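Local coordinates for ErfK/YbiS/YcfS/YnhG family protein (Xylanimonas cellulosilytica, PDB 4LPQ) that probably acts as a peptidoglycan L,D-transpeptidase in cell wall biogenesis, its chain here joining a putative peptidoglycan-binding domain to a YkuD-type catalytic domain, at residues Pro80-Ser84 / Gly85-Glu89; Ala187-Asn190 / Trp191-Ser195. All coordinates share one frame; numbering follows the deposited sequence.

Strand 86-91 of contact 1 and helix 186-196 of contact 2 are both parts of the YkuD-type domain. Contact 1 (80-84 with 85-89) is where the loop after helix 66-74 turns back into strand 86-91 of the mixed sheet. Contact 2 (187-190 with 191-195) lies on helix 186-196. Their centres are about 18 Å apart. Their nearest atoms come within about 5 Å without touching. Lys-86 bridges the two regions, since it meets Trp-196 and Gly-197 just beyond contact 2. Contact 2 is the one near the predicted active site. The side chain of Met-189 lies about 5 Å from that of His-167 and about 10 Å from that of Cys-181. Contact 1 lies away from both residues.

Contact 1: residues Pro80-Ser84 / Gly85-Glu89; sequences PRSSS and GKVVE
Glu-89 holds the backbone of Arg-81 and Ser-82 at the turn where the chain doubles back into strand 86-91, which pairs with strand 96-101 in the sheet of the YkuD-type domain. At Gly-85 a water donates to Gly-85 O at 2.9 Å and to Ser-82 OG at 2.8 Å. Gly-85 N is hydrogen-bonded to Asp-102 OD1, and a side chain at this glycine would run into Ser-84 O. Lys-86 points away from the loop, and its NZ bonds to Gly-197 O.

Val-87 turns back toward the loop. Its CG2 lies beside the backbone N, packs against Ser-82 OG at 3.6 Å and also nears Ser-84 O.

Glu-89 carries most of the contact. Its chain is extended beyond CG (chi2 -170°), which brings the carboxylate up to the backbone of the loop. Arg-81 N donates to Glu-89 OE1 at 2.8 Å, almost straight, and meets the syn lone pair of that oxygen. OE1 also bonds to the hydroxyl of Tyr-207, whose ring meets Arg-81 in a cation-pi contact. OE2 takes two donors from one residue. Ser-82 N reaches it from the syn side, 32° out of the carboxylate plane. The two backbone N-H groups grip one oxygen each and probably limit rotation of the carboxylate. Pro-80 CB packs against OE2 at 3.4 Å. Ser-82 OG donates to Glu-89 OE2 at 2.6 Å, nearly in line with the C-O bond.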
ATOM      1  N   PRO A  80     -11.359  -7.217   6.455  1.00 15.43           N
ATOM      2  CA  PRO A  80     -10.138  -7.992   6.775  1.00 15.43           C
ATOM      3  C   PRO A  80     -10.522  -9.473   7.048  1.00 16.33           C
ATOM      4  O   PRO A  80     -11.728  -9.782   7.336  1.00 19.59           O
ATOM      5  CB  PRO A  80      -9.645  -7.371   8.021  1.00 19.71           C
ATOM      6  CG  PRO A  80     -10.848  -6.765   8.632  1.00 23.49           C
ATOM      7  CD  PRO A  80     -11.802  -6.395   7.559  1.00 20.44           C
ATOM      8  N   ARG A  81      -9.525 -10.352   7.014  1.00 15.98           N
ATOM      9  CA  ARG A  81      -9.720 -11.723   7.372  1.00 17.98           C
ATOM     10  C   ARG A  81      -9.580 -12.000   8.884  1.00 19.51           C
ATOM     11  O   ARG A  81     -10.215 -12.944   9.390  1.00 23.20           O
ATOM     12  CB  ARG A  81      -8.755 -12.606   6.619  1.00 22.01           C
ATOM     13  CG  ARG A  81      -9.019 -12.625   5.142  1.00 20.56           C
ATOM     14  CD  ARG A  81      -8.331 -13.787   4.491  1.00 26.21           C
ATOM     15  NE  ARG A  81      -8.577 -13.811   3.040  1.00 26.86           N
ATOM     16  CZ  ARG A  81      -8.250 -14.849   2.248  1.00 22.89           C
ATOM     17  NH1 ARG A  81      -7.466 -15.877   2.779  1.00 31.43           N
ATOM     18  NH2 ARG A  81      -8.475 -14.661   0.972  1.00 32.76           N
ATOM     19  N   SER A  82      -8.722 -11.246   9.569  1.00 18.17           N
ATOM     20  CA  SER A  82      -8.522 -11.472  10.968  1.00 17.41           C
ATOM     21  C   SER A  82      -9.650 -10.843  11.765  1.00 19.65           C
ATOM     22  O   SER A  82     -10.325  -9.916  11.309  1.00 19.56           O
ATOM     23  CB  SER A  82      -7.142 -10.937  11.396  1.00 17.88           C
ATOM     24  OG  SER A  82      -7.085  -9.504  11.293  1.00 16.53           O
ATOM     25  N   SER A  83      -9.806 -11.337  13.002  1.00 21.00           N
ATOM     26  CA  SER A  83     -10.804 -10.911  14.005  1.00 24.42           C
ATOM     27  C   SER A  83     -10.330 -10.255  15.288  1.00 27.70           C
ATOM     28  O   SER A  83     -11.070  -9.534  16.010  1.00 28.09           O
ATOM     29  CB  SER A  83     -11.596 -12.095  14.462  1.00 35.74           C
ATOM     30  OG  SER A  83     -12.316 -12.593  13.369  1.00 33.82           O
ATOM     31  N   SER A  84      -9.118 -10.561  15.663  1.00 23.88           N
ATOM     32  CA  SER A  84      -8.624 -10.024  16.877  0.50 22.01           C
ATOM     33  C   SER A  84      -7.167  -9.659  16.779  1.00 22.22           C
ATOM     34  O   SER A  84      -6.409 -10.217  16.009  1.00 27.50           O
ATOM     35  CB  SER A  84      -8.808 -11.034  17.987  0.50 23.75           C
ATOM     36  OG  SER A  84      -8.085 -12.181  17.665  0.50 32.79           O
ATOM     37  N   GLY A  85      -6.828  -8.646  17.571  1.00 22.57           N
ATOM     38  CA  GLY A  85      -5.485  -8.152  17.715  1.00 23.80           C
ATOM     39  C   GLY A  85      -4.996  -7.345  16.571  1.00 17.92           C
ATOM     40  O   GLY A  85      -5.782  -6.992  15.669  1.00 19.27           O
ATOM     41  N   LYS A  86      -3.744  -6.982  16.620  1.00 19.55           N
ATOM     42  CA  LYS A  86      -3.130  -6.155  15.593  1.00 17.14           C
ATOM     43  C   LYS A  86      -2.556  -7.077  14.521  1.00 17.03           C
ATOM     44  O   LYS A  86      -1.736  -7.998  14.833  1.00 18.25           O
ATOM     45  CB  LYS A  86      -2.087  -5.321  16.260  1.00 20.37           C
ATOM     46  CG  LYS A  86      -1.371  -4.471  15.247  1.00 23.14           C
ATOM     47  CD  LYS A  86      -0.472  -3.423  15.850  1.00 22.43           C
ATOM     48  CE  LYS A  86      -1.221  -2.294  16.441  1.00 24.38           C
ATOM     49  NZ  LYS A  86      -0.409  -1.143  16.882  1.00 25.91           N
ATOM     50  N   VAL A  87      -2.935  -6.838  13.260  1.00 15.86           N
ATOM     51  CA  VAL A  87      -2.500  -7.723  12.166  1.00 14.65           C
ATOM     52  C   VAL A  87      -2.237  -6.837  10.951  1.00 12.41           C
ATOM     53  O   VAL A  87      -3.005  -5.927  10.681  1.00 14.34           O
ATOM     54  CB  VAL A  87      -3.601  -8.781  11.888  1.00 15.22           C
ATOM     55  CG1 VAL A  87      -3.136  -9.695  10.742  1.00 15.90           C
ATOM     56  CG2 VAL A  87      -4.012  -9.507  13.134  1.00 17.17           C
ATOM     57  N   VAL A  88      -1.141  -7.137  10.278  1.00 12.41           N
ATOM     58  CA  VAL A  88      -0.884  -6.577   8.966  1.00 12.22           C
ATOM     59  C   VAL A  88      -1.309  -7.611   7.927  1.00 13.71           C
ATOM     60  O   VAL A  88      -0.785  -8.714   7.906  1.00 14.95           O
ATOM     61  CB  VAL A  88       0.588  -6.247   8.794  1.00 13.52           C
ATOM     62  CG1 VAL A  88       0.905  -5.786   7.365  1.00 15.38           C
ATOM     63  CG2 VAL A  88       0.949  -5.118   9.746  1.00 15.27           C
ATOM     64  N   GLU A  89      -2.336  -7.267   7.156  1.00 12.59           N
ATOM     65  CA  GLU A  89      -2.821  -8.157   6.131  1.00 12.94           C
ATOM     66  C   GLU A  89      -2.369  -7.622   4.785  1.00 12.26           C
ATOM     67  O   GLU A  89      -2.513  -6.419   4.488  1.00 14.82           O
ATOM     68  CB  GLU A  89      -4.346  -8.262   6.160  1.00 13.75           C
ATOM     69  CG  GLU A  89      -4.876  -8.818   7.464  1.00 15.41           C
ATOM     70  CD  GLU A  89      -6.362  -9.202   7.535  1.00 15.71           C
ATOM     71  OE1 GLU A  89      -6.948  -9.353   6.415  1.00 16.82           O
ATOM     72  OE2 GLU A  89      -6.878  -9.300   8.680  1.00 16.96           O
TER
HETATM   73  O   HOH W   1      -7.648  -8.078  13.684  1.00 19.42           O

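Contact 2: residues Ala187-Asn190 / Trp191-Ser195; sequences AAMN and WLWDS
Met-189, a selenomethionine, reaches Trp-193 and Leu-192 one turn further along helix 186-196 of the YkuD-type domain. Four i to i+4 backbone hydrogen bonds join the segments: Trp-191 N to Ala-187 O, Leu-192 N to Ala-188 O, Trp-193 N to Met-189 O and Asp-194 N to Asn-190 O. The last is 2.8 Å long. The helix has a wider pi-type turn at 191-195.

The apolar contacts centre on Met-189. Its CG is anti to the backbone N (chi1 -161°) and the chain bends at chi2 (72°), which brings the end back toward the next turn. SE packs against Leu-192 CD1 at 4.1 Å. CE lies 3.9 Å from Trp-193 CD1.

The polar ends meet strand 154-159. Asn-190 OD1 accepts from Trp-155 and Arg-156, and Asp-194 OD1 forms a salt bridge with Arg-156. Trp-193 NE1 bonds to Arg-156 O, which probably helps to set the rotation of the indole. With Trp-193 cut back to an alanine, the Met-189 methyl is likely to lose its indole neighbour and Arg-156 O this donor. At the indole edge, near the ring plane, Met-189 O lies 3.2 Å from Trp-193 CD1.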
ATOM      1  N   ALA A 187       6.317   7.309   3.692  1.00 13.53           N
ATOM      2  CA  ALA A 187       5.403   7.886   4.635  1.00 14.03           C
ATOM      3  C   ALA A 187       4.529   6.835   5.305  1.00 12.72           C
ATOM      4  O   ALA A 187       4.276   6.882   6.496  1.00 14.28           O
ATOM      5  CB  ALA A 187       4.598   8.960   3.978  1.00 14.90           C
ATOM      6  N   ALA A 188       4.000   5.913   4.498  1.00 11.82           N
ATOM      7  CA  ALA A 188       3.185   4.833   5.053  1.00 12.34           C
ATOM      8  C   ALA A 188       4.051   3.988   6.002  1.00 11.95           C
ATOM      9  O   ALA A 188       3.577   3.601   7.068  1.00 12.86           O
ATOM     10  CB  ALA A 188       2.552   3.955   3.955  1.00 13.65           C
HETATM   11  N   MSE A 189       5.274   3.719   5.641  1.00 11.88           N
HETATM   12  CA  MSE A 189       6.157   2.892   6.479  1.00 12.51           C
HETATM   13  C   MSE A 189       6.401   3.654   7.811  1.00 13.81           C
HETATM   14  O   MSE A 189       6.365   3.019   8.867  1.00 13.98           O
HETATM   15  CB  MSE A 189       7.465   2.598   5.751  1.00 12.77           C
HETATM   16  CG  MSE A 189       8.143   1.412   6.390  1.00 14.08           C
HETATM   17 SE   MSE A 189       7.145  -0.253   5.943  0.70 14.31          SE
HETATM   18  CE  MSE A 189       7.601  -1.315   7.488  1.00 14.42           C
ATOM     19  N   ASN A 190       6.616   4.957   7.763  1.00 13.40           N
ATOM     20  CA  ASN A 190       6.841   5.724   8.946  1.00 13.43           C
ATOM     21  C   ASN A 190       5.628   5.690   9.854  1.00 13.04           C
ATOM     22  O   ASN A 190       5.763   5.562  11.084  1.00 15.59           O
ATOM     23  CB  ASN A 190       7.245   7.177   8.612  1.00 15.16           C
ATOM     24  CG  ASN A 190       8.587   7.286   7.915  1.00 15.72           C
ATOM     25  OD1 ASN A 190       9.461   6.439   8.042  1.00 15.89           O
ATOM     26  ND2 ASN A 190       8.741   8.389   7.190  1.00 17.10           N
ATOM     27  N   TRP A 191       4.457   5.763   9.253  1.00 13.62           N
ATOM     28  CA  TRP A 191       3.222   5.673   9.984  1.00 13.89           C
ATOM     29  C   TRP A 191       3.098   4.316  10.703  1.00 13.96           C
ATOM     30  O   TRP A 191       2.780   4.257  11.920  1.00 15.27           O
ATOM     31  CB  TRP A 191       2.006   5.987   9.142  1.00 14.22           C
ATOM     32  CG  TRP A 191       0.708   5.901   9.864  1.00 14.41           C
ATOM     33  CD1 TRP A 191       0.165   6.897  10.629  1.00 16.77           C
ATOM     34  CD2 TRP A 191      -0.142   4.750  10.023  1.00 15.55           C
ATOM     35  NE1 TRP A 191      -1.007   6.427  11.226  1.00 16.24           N
ATOM     36  CE2 TRP A 191      -1.205   5.114  10.877  1.00 13.91           C
ATOM     37  CE3 TRP A 191      -0.127   3.454   9.499  1.00 16.85           C
ATOM     38  CZ2 TRP A 191      -2.203   4.216  11.246  1.00 16.28           C
ATOM     39  CZ3 TRP A 191      -1.103   2.559   9.852  1.00 16.54           C
ATOM     40  CH2 TRP A 191      -2.175   2.934  10.713  1.00 16.23           C
ATOM     41  N   LEU A 192       3.356   3.221  10.001  1.00 13.29           N
ATOM     42  CA  LEU A 192       3.342   1.886  10.572  1.00 13.69           C
ATOM     43  C   LEU A 192       4.289   1.808  11.749  1.00 12.88           C
ATOM     44  O   LEU A 192       3.905   1.270  12.794  1.00 14.94           O
ATOM     45  CB  LEU A 192       3.719   0.872   9.510  1.00 14.21           C
ATOM     46  CG  LEU A 192       2.669   0.611   8.436  1.00 13.90           C
ATOM     47  CD1 LEU A 192       3.257  -0.217   7.293  1.00 14.11           C
ATOM     48  CD2 LEU A 192       1.424  -0.037   8.990  1.00 14.92           C
ATOM     49  N   TRP A 193       5.537   2.312  11.630  1.00 14.67           N
ATOM     50  CA  TRP A 193       6.500   2.251  12.685  1.00 14.32           C
ATOM     51  C   TRP A 193       6.127   3.091  13.881  1.00 15.39           C
ATOM     52  O   TRP A 193       6.221   2.665  15.038  1.00 16.53           O
ATOM     53  CB  TRP A 193       7.876   2.638  12.187  1.00 15.45           C
ATOM     54  CG  TRP A 193       8.719   1.657  11.556  1.00 16.28           C
ATOM     55  CD1 TRP A 193       8.605   1.195  10.233  1.00 16.45           C
ATOM     56  CD2 TRP A 193       9.921   1.072  12.090  1.00 13.75           C
ATOM     57  NE1 TRP A 193       9.640   0.361   9.956  1.00 14.66           N
ATOM     58  CE2 TRP A 193      10.471   0.257  11.055  1.00 14.35           C
ATOM     59  CE3 TRP A 193      10.599   1.169  13.271  1.00 16.71           C
ATOM     60  CZ2 TRP A 193      11.664  -0.408  11.182  1.00 15.80           C
ATOM     61  CZ3 TRP A 193      11.756   0.498  13.407  1.00 18.03           C
ATOM     62  CH2 TRP A 193      12.311  -0.266  12.357  1.00 17.76           C
ATOM     63  N   ASP A 194       5.829   4.362  13.612  1.00 16.08           N
ATOM     64  CA  ASP A 194       5.930   5.432  14.615  1.00 17.29           C
ATOM     65  C   ASP A 194       4.604   5.868  15.195  1.00 17.64           C
ATOM     66  O   ASP A 194       4.551   6.345  16.277  1.00 21.48           O
ATOM     67  CB  ASP A 194       6.656   6.638  14.055  1.00 16.77           C
ATOM     68  CG  ASP A 194       8.058   6.388  13.599  1.00 18.36           C
ATOM     69  OD1 ASP A 194       8.711   5.467  14.126  1.00 21.86           O
ATOM     70  OD2 ASP A 194       8.475   7.144  12.646  1.00 20.65           O
ATOM     71  N   SER A 195       3.551   5.704  14.430  1.00 17.25           N
ATOM     72  CA  SER A 195       2.221   6.136  14.850  0.50 18.79           C
ATOM     73  C   SER A 195       1.345   4.965  15.232  1.00 18.05           C
ATOM     74  O   SER A 195       0.801   4.894  16.337  1.00 21.76           O
ATOM     75  CB  SER A 195       1.567   7.047  13.780  0.50 25.06           C
ATOM     76  OG  SER A 195       0.299   7.506  14.234  0.50 27.97           O
TER